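Local coordinates for putative carboxynorspermidine decarboxylase protein (Sinorhizobium meliloti, PDB 3MT1) that probably catalyses the pyridoxal 5'-phosphate-dependent decarboxylation of carboxynorspermidine and carboxyspermidine to norspermidine and spermidine, at residues B[23-27]-B[208-212]. Residues are numbered along the deposited sequence; the frame is centred on the assembly and turned at random.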
loop_
_atom_site.group_PDB
_atom_site.type_symbol
_atom_site.label_atom_id
_atom_site.label_comp_id
_atom_site.label_asym_id
_atom_site.label_seq_id
_atom_site.Cartn_x
_atom_site.Cartn_y
_atom_site.Cartn_z
ATOM N N HIS B 23 -14.735 -30.865 1.682
ATOM C CA HIS B 23 -16.000 -31.358 2.226
ATOM C C HIS B 23 -17.181 -30.677 1.506
ATOM O O HIS B 23 -18.059 -31.343 0.987
ATOM C CB HIS B 23 -16.016 -31.098 3.734
ATOM C CG HIS B 23 -17.255 -31.552 4.423
ATOM N ND1 HIS B 23 -17.358 -32.785 5.027
ATOM C CD2 HIS B 23 -18.440 -30.930 4.624
ATOM C CE1 HIS B 23 -18.561 -32.908 5.563
ATOM N NE2 HIS B 23 -19.237 -31.796 5.332
ATOM N N VAL B 24 -17.159 -29.350 1.418
ATOM C CA VAL B 24 -18.190 -28.629 0.690
ATOM C C VAL B 24 -18.255 -29.059 -0.780
ATOM O O VAL B 24 -19.337 -29.334 -1.286
ATOM C CB VAL B 24 -17.973 -27.107 0.757
ATOM C CG1 VAL B 24 -18.814 -26.386 -0.313
ATOM C CG2 VAL B 24 -18.250 -26.581 2.168
ATOM N N ARG B 25 -17.107 -29.121 -1.454
ATOM C CA ARG B 25 -17.058 -29.530 -2.849
ATOM C C ARG B 25 -17.673 -30.926 -3.011
ATOM O O ARG B 25 -18.384 -31.206 -3.966
ATOM C CB ARG B 25 -15.612 -29.564 -3.346
ATOM C CG ARG B 25 -14.912 -28.250 -3.242
ATOM C CD ARG B 25 -13.440 -28.273 -3.680
ATOM N NE ARG B 25 -13.157 -29.130 -4.818
ATOM C CZ ARG B 25 -12.540 -30.307 -4.709
ATOM N NH1 ARG B 25 -12.127 -30.737 -3.520
ATOM N NH2 ARG B 25 -12.325 -31.052 -5.785
ATOM N N GLU B 26 -17.389 -31.792 -2.056
ATOM C CA GLU B 26 -17.812 -33.172 -2.107
ATOM C C GLU B 26 -19.358 -33.263 -1.918
ATOM O O GLU B 26 -20.066 -33.903 -2.717
ATOM C CB GLU B 26 -17.030 -33.903 -1.008
ATOM C CG GLU B 26 -17.221 -35.395 -0.883
ATOM C CD GLU B 26 -16.770 -35.890 0.507
ATOM O OE1 GLU B 26 -15.958 -35.176 1.162
ATOM O OE2 GLU B 26 -17.212 -36.980 0.942
ATOM N N LYS B 27 -19.862 -32.579 -0.888
ATOM C CA LYS B 27 -21.279 -32.594 -0.518
ATOM C C LYS B 27 -22.149 -31.859 -1.512
ATOM O O LYS B 27 -23.283 -32.270 -1.761
ATOM C CB LYS B 27 -21.484 -31.952 0.852
ATOM C CG LYS B 27 -20.858 -32.689 2.019
ATOM C CD LYS B 27 -21.139 -34.172 1.978
ATOM C CE LYS B 27 -20.790 -34.799 3.293
ATOM N NZ LYS B 27 -20.799 -36.285 3.241
ATOM N N PRO B 208 -22.809 -23.902 9.385
ATOM C CA PRO B 208 -23.623 -25.080 9.029
ATOM C C PRO B 208 -23.257 -25.530 7.629
ATOM O O PRO B 208 -24.015 -25.342 6.674
ATOM C CB PRO B 208 -25.061 -24.561 9.083
ATOM C CG PRO B 208 -24.974 -23.067 9.519
ATOM C CD PRO B 208 -23.572 -22.647 9.247
ATOM N N VAL B 209 -22.075 -26.128 7.541
ATOM C CA VAL B 209 -21.451 -26.502 6.291
ATOM C C VAL B 209 -22.312 -27.451 5.440
ATOM O O VAL B 209 -22.269 -27.411 4.205
ATOM C CB VAL B 209 -20.028 -27.055 6.583
ATOM C CG1 VAL B 209 -19.414 -27.706 5.370
ATOM C CG2 VAL B 209 -19.121 -25.910 7.040
ATOM N N ASP B 210 -23.126 -28.266 6.110
ATOM C CA ASP B 210 -23.926 -29.304 5.447
ATOM C C ASP B 210 -25.278 -28.789 4.996
ATOM O O ASP B 210 -25.721 -29.093 3.897
ATOM C CB ASP B 210 -24.082 -30.508 6.359
ATOM C CG ASP B 210 -22.758 -31.217 6.613
ATOM O OD1 ASP B 210 -22.179 -31.790 5.648
ATOM O OD2 ASP B 210 -22.299 -31.198 7.780
ATOM N N ALA B 211 -25.925 -28.004 5.840
ATOM C CA ALA B 211 -27.045 -27.201 5.396
ATOM C C ALA B 211 -26.650 -26.375 4.143
ATOM O O ALA B 211 -27.329 -26.398 3.121
ATOM C CB ALA B 211 -27.508 -26.286 6.538
ATOM N N PHE B 212 -25.536 -25.665 4.223
ATOM C CA PHE B 212 -25.028 -24.837 3.118
ATOM C C PHE B 212 -24.720 -25.615 1.817
ATOM O O PHE B 212 -25.024 -25.126 0.727
ATOM C CB PHE B 212 -23.801 -24.087 3.623
ATOM C CG PHE B 212 -22.996 -23.423 2.566
ATOM C CD1 PHE B 212 -23.391 -22.205 2.029
ATOM C CD2 PHE B 212 -21.790 -23.982 2.145
ATOM C CE1 PHE B 212 -22.620 -21.560 1.073
ATOM C CE2 PHE B 212 -21.018 -23.349 1.181
ATOM C CZ PHE B 212 -21.432 -22.125 0.650
#
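Two helices on the outside of the eight-stranded alpha/beta barrel, the barrel domain of the class-II ornithine/lysine/arginine decarboxylase fold, meet where His-23 and Val-24 pack against Val-209, Asp-210 and Phe-212. Helix 11-28 leads into the first barrel strand, 31-35, and helix 209-223 into the last, 226-229, the neighbour of 31-35 where the barrel closes, so the contact falls at the seam of the barrel. Its outer part is a histidine-carboxylate hydrogen bond: NE2 of His-23 donates to OD1 of Asp-210 over 3.0 Å with an N-H...O angle of 157°. The carboxylate oxygen lies near the imidazole plane, yet the ring approaches from the syn side 31° out of the carboxylate plane, and the two planes stand 71° apart. With CG anti to the backbone N, the imidazole of His-23 reaches across to the other helix, while CG of Lys-27, one turn on, lies over one face of the ring, near its edge. Val-209 wedges in beneath this polar pair; its CG1 lies 3.4 Å from CD2 of His-23 and 3.6 Å from CG2 of Val-24. Deeper still, CG1 of Val-24 meets CE2 of Phe-212 at 4.0 Å, and the phenyl ring also packs against Phe-202 and, edge-to-face, Phe-173 of helix 170-190. An alanine in place of His-23 removes the imidazole, which would probably leave OD1 of Asp-210 without its mate across the helices and open a gap beside CG1 of Val-209. The ammonium NZ of Lys-27 stays 5.3 Å from OD1 of Asp-210, too far for a direct salt bridge, although its positive charge may help to stabilise the carboxylate. A single directional bond at the solvent-facing side of the contact thus supplements the apolar valine-phenylalanine packing that joins the helices closer to the barrel.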